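Local coordinates for protein GH5 (Bacteroidetes bacterium AC2a, PDB 4YHE) that probably hydrolyses beta-1,4-glucosidic bonds of cellulose as an endoglucanase of glycoside hydrolase family 5, at residues N39-L50 against V345-F353. Sequence-based numbering, arbitrary orientation.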
loop_
_atom_site.group_PDB
_atom_site.type_symbol
_atom_site.label_atom_id
_atom_site.label_comp_id
_atom_site.label_asym_id
_atom_site.label_seq_id
_atom_site.Cartn_x
_atom_site.Cartn_y
_atom_site.Cartn_z
ATOM N N ASN A 39 17.849 -0.455 6.472
ATOM C CA ASN A 39 17.453 -1.855 6.677
ATOM C C ASN A 39 18.501 -2.757 6.089
ATOM O O ASN A 39 19.082 -2.424 5.057
ATOM C CB ASN A 39 16.084 -2.159 6.049
ATOM C CG ASN A 39 14.940 -1.585 6.876
ATOM O OD1 ASN A 39 14.755 -1.967 8.037
ATOM N ND2 ASN A 39 14.194 -0.651 6.302
ATOM N N LYS A 40 18.706 -3.916 6.710
ATOM C CA LYS A 40 19.469 -4.970 6.082
ATOM C C LYS A 40 18.640 -5.704 5.040
ATOM O O LYS A 40 17.397 -5.666 5.057
ATOM C CB LYS A 40 20.077 -5.901 7.132
ATOM C CG LYS A 40 21.059 -5.151 8.023
ATOM C CD LYS A 40 21.789 -6.051 9.008
ATOM C CE LYS A 40 22.788 -5.243 9.855
ATOM N NZ LYS A 40 22.299 -3.971 10.473
ATOM N N ALA A 41 19.322 -6.396 4.143
ATOM C CA ALA A 41 18.646 -7.021 3.005
ATOM C C ALA A 41 17.742 -8.164 3.477
ATOM O O ALA A 41 18.078 -8.832 4.448
ATOM C CB ALA A 41 19.656 -7.531 1.988
ATOM N N ALA A 42 16.630 -8.391 2.771
ATOM C CA ALA A 42 15.696 -9.427 3.189
ATOM C C ALA A 42 16.249 -10.800 2.858
ATOM O O ALA A 42 17.042 -10.957 1.932
ATOM C CB ALA A 42 14.341 -9.202 2.558
ATOM N N THR A 43 15.836 -11.797 3.635
ATOM C CA THR A 43 16.260 -13.159 3.415
ATOM C C THR A 43 15.037 -14.053 3.399
ATOM O O THR A 43 13.932 -13.605 3.642
ATOM C CB THR A 43 17.201 -13.652 4.554
ATOM O OG1 THR A 43 16.512 -13.744 5.826
ATOM C CG2 THR A 43 18.384 -12.744 4.681
ATOM N N GLN A 44 15.217 -15.328 3.098
ATOM C CA GLN A 44 14.080 -16.258 3.229
ATOM C C GLN A 44 13.453 -16.232 4.598
ATOM O O GLN A 44 12.244 -16.395 4.729
ATOM C CB GLN A 44 14.515 -17.703 2.944
ATOM C CG GLN A 44 13.348 -18.679 2.777
ATOM C CD GLN A 44 12.400 -18.297 1.643
ATOM O OE1 GLN A 44 12.805 -18.166 0.487
ATOM N NE2 GLN A 44 11.120 -18.122 1.977
ATOM N N GLN A 45 14.280 -16.096 5.629
ATOM C CA GLN A 45 13.820 -16.077 7.008
ATOM C C GLN A 45 12.858 -14.893 7.250
ATOM O O GLN A 45 11.922 -14.995 8.044
ATOM C CB GLN A 45 15.020 -16.031 7.972
ATOM C CG GLN A 45 15.850 -17.333 8.046
ATOM C CD GLN A 45 16.509 -17.748 6.720
ATOM O OE1 GLN A 45 17.335 -17.007 6.113
ATOM N NE2 GLN A 45 16.146 -18.953 6.248
ATOM N N THR A 46 13.089 -13.766 6.570
ATOM C CA THR A 46 12.157 -12.656 6.637
ATOM C C THR A 46 10.742 -13.109 6.296
ATOM O O THR A 46 9.812 -12.927 7.093
ATOM C CB THR A 46 12.529 -11.515 5.667
ATOM O OG1 THR A 46 13.901 -11.146 5.860
ATOM C CG2 THR A 46 11.642 -10.307 5.902
ATOM N N PHE A 47 10.591 -13.725 5.132
ATOM C CA PHE A 47 9.284 -14.113 4.628
ATOM C C PHE A 47 8.696 -15.279 5.416
ATOM O O PHE A 47 7.483 -15.326 5.633
ATOM C CB PHE A 47 9.372 -14.415 3.145
ATOM C CG PHE A 47 9.806 -13.222 2.344
ATOM C CD1 PHE A 47 8.893 -12.239 2.011
ATOM C CD2 PHE A 47 11.119 -13.065 1.977
ATOM C CE1 PHE A 47 9.290 -11.116 1.307
ATOM C CE2 PHE A 47 11.532 -11.941 1.280
ATOM C CZ PHE A 47 10.618 -10.975 0.937
ATOM N N ASN A 48 9.550 -16.176 5.886
ATOM C CA ASN A 48 9.089 -17.243 6.796
ATOM C C ASN A 48 8.469 -16.662 8.081
ATOM O O ASN A 48 7.426 -17.127 8.576
ATOM C CB ASN A 48 10.276 -18.170 7.154
ATOM C CG ASN A 48 10.772 -19.001 5.964
ATOM O OD1 ASN A 48 10.168 -19.040 4.895
ATOM N ND2 ASN A 48 11.868 -19.707 6.175
ATOM N N GLY A 49 9.118 -15.631 8.613
ATOM C CA GLY A 49 8.642 -14.926 9.793
ATOM C C GLY A 49 7.260 -14.355 9.579
ATOM O O GLY A 49 6.396 -14.478 10.445
ATOM N N LEU A 50 7.044 -13.747 8.412
ATOM C CA LEU A 50 5.754 -13.161 8.103
ATOM C C LEU A 50 4.645 -14.241 8.081
ATOM O O LEU A 50 3.603 -14.058 8.677
ATOM C CB LEU A 50 5.785 -12.452 6.761
ATOM C CG LEU A 50 6.852 -11.343 6.647
ATOM C CD1 LEU A 50 6.720 -10.706 5.279
ATOM C CD2 LEU A 50 6.681 -10.317 7.741
ATOM N N VAL A 345 7.960 -3.407 13.137
ATOM C CA VAL A 345 7.525 -4.469 14.077
ATOM C C VAL A 345 8.209 -5.829 13.845
ATOM O O VAL A 345 8.249 -6.641 14.782
ATOM C CB VAL A 345 5.986 -4.670 14.081
ATOM C CG1 VAL A 345 5.267 -3.399 14.530
ATOM C CG2 VAL A 345 5.477 -5.142 12.733
ATOM N N ILE A 346 8.685 -6.075 12.618
ATOM C CA ILE A 346 9.452 -7.258 12.257
ATOM C C ILE A 346 10.738 -6.878 11.560
ATOM O O ILE A 346 10.737 -6.032 10.655
ATOM C CB ILE A 346 8.625 -8.205 11.369
ATOM C CG1 ILE A 346 7.550 -8.878 12.216
ATOM C CG2 ILE A 346 9.482 -9.276 10.695
ATOM C CD1 ILE A 346 6.511 -9.620 11.420
ATOM N N ASP A 347 11.837 -7.510 11.990
ATOM C CA ASP A 347 13.156 -7.267 11.410
ATOM C C ASP A 347 13.211 -7.686 9.934
ATOM O O ASP A 347 12.867 -8.807 9.577
ATOM C CB ASP A 347 14.252 -7.969 12.247
ATOM C CG ASP A 347 15.662 -7.630 11.774
ATOM O OD1 ASP A 347 16.083 -8.110 10.707
ATOM O OD2 ASP A 347 16.347 -6.896 12.501
ATOM N N HIS A 348 13.645 -6.770 9.065
ATOM C CA HIS A 348 13.591 -7.024 7.636
ATOM C C HIS A 348 14.566 -8.095 7.144
ATOM O O HIS A 348 14.346 -8.645 6.078
ATOM C CB HIS A 348 13.784 -5.708 6.843
ATOM C CG HIS A 348 12.648 -4.748 6.991
ATOM N ND1 HIS A 348 12.407 -3.745 6.082
ATOM C CD2 HIS A 348 11.694 -4.629 7.943
ATOM C CE1 HIS A 348 11.353 -3.048 6.468
ATOM N NE2 HIS A 348 10.897 -3.571 7.594
ATOM N N ALA A 349 15.633 -8.392 7.898
ATOM C CA ALA A 349 16.555 -9.448 7.512
ATOM C C ALA A 349 16.321 -10.798 8.205
ATOM O O ALA A 349 16.630 -11.840 7.619
ATOM C CB ALA A 349 17.997 -9.023 7.714
ATOM N N THR A 350 15.819 -10.765 9.432
ATOM C CA THR A 350 15.701 -11.991 10.245
ATOM C C THR A 350 14.282 -12.516 10.355
ATOM O O THR A 350 14.103 -13.685 10.655
ATOM C CB THR A 350 16.235 -11.804 11.684
ATOM O OG1 THR A 350 15.344 -10.964 12.428
ATOM C CG2 THR A 350 17.620 -11.214 11.716
ATOM N N GLY A 351 13.273 -11.663 10.142
ATOM C CA GLY A 351 11.880 -12.062 10.326
ATOM C C GLY A 351 11.435 -12.161 11.782
ATOM O O GLY A 351 10.322 -12.598 12.066
ATOM N N ARG A 352 12.282 -11.757 12.705
ATOM C CA ARG A 352 11.932 -11.773 14.111
ATOM C C ARG A 352 11.227 -10.500 14.523
ATOM O O ARG A 352 11.466 -9.434 13.948
ATOM C CB ARG A 352 13.193 -11.959 14.944
ATOM C CG ARG A 352 13.748 -13.362 14.737
ATOM C CD ARG A 352 14.576 -13.787 15.919
ATOM N NE ARG A 352 15.966 -13.621 15.578
ATOM C CZ ARG A 352 16.683 -14.514 14.904
ATOM N NH1 ARG A 352 16.148 -15.677 14.517
ATOM N NH2 ARG A 352 17.947 -14.239 14.629
ATOM N N PHE A 353 10.401 -10.596 15.556
ATOM C CA PHE A 353 9.810 -9.383 16.136
ATOM C C PHE A 353 10.833 -8.363 16.658
ATOM O O PHE A 353 11.882 -8.704 17.227
ATOM C CB PHE A 353 8.812 -9.727 17.227
ATOM C CG PHE A 353 7.659 -10.527 16.727
ATOM C CD1 PHE A 353 6.764 -9.975 15.827
ATOM C CD2 PHE A 353 7.495 -11.853 17.121
ATOM C CE1 PHE A 353 5.712 -10.715 15.334
ATOM C CE2 PHE A 353 6.439 -12.605 16.627
ATOM C CZ PHE A 353 5.543 -12.042 15.747
HETATM O O HOH W 1 14.893 -4.094 9.645
#
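The side-chain amide of Asn39 lies over one face of the His348 imidazole, the two planes 12° apart, with Asn39 OD1 displaced toward the ring's rim and Asn39 CG 3.4 Å from His348 ND1. In the ring plane, Ile346 O sits at the edge. Histidine suits the place because both its nitrogens are used: ND1 is hydrogen-bonded to Gln23 and NE2 to Asp332, which fixes the ring's rotation. Asn39 is held flat in turn, its ND2 hydrogen-bonded to the backbone carbonyls of Asn22 and Asn333, and a water that donates to Asn39 OD1 (2.7 Å) accepts from His348 N.

In this (beta/alpha)8 TIM barrel the loop between the last barrel strand, 327-332, and helix 357-369 packs on the start of helix 44-53, which links the first two strands. Thr43 and Thr46 form that helix's capping box, Thr43 N donating to Thr46 OG1 almost straight (177°). Their hydroxyls also cross the contact: Thr43 OG1 donates to Ala349 O (2.6 Å), slightly tilted from that carbonyl's plane, whereas Thr46 OG1 reaches His348 O (2.5 Å) from above its plane. Threonine suits the latter place because, with chi1 at -52°, its one OG1 can both accept and donate.

Asp347 OD1 accepts from Ala349 N, an Asx turn, and from Thr350 N, extending it to an Asx motif, the two donors on opposite carboxylate faces. Gly351, with positive phi, brings its CA 3.7 Å from Thr46 CA; a CB would strike Gln45 O, as one on Gly49 would Gly351 O. The small Ala349 CB fits 3.3 Å from Ala41 O, and Leu50 CD2 meets Ile346 CD1 at 3.7 Å.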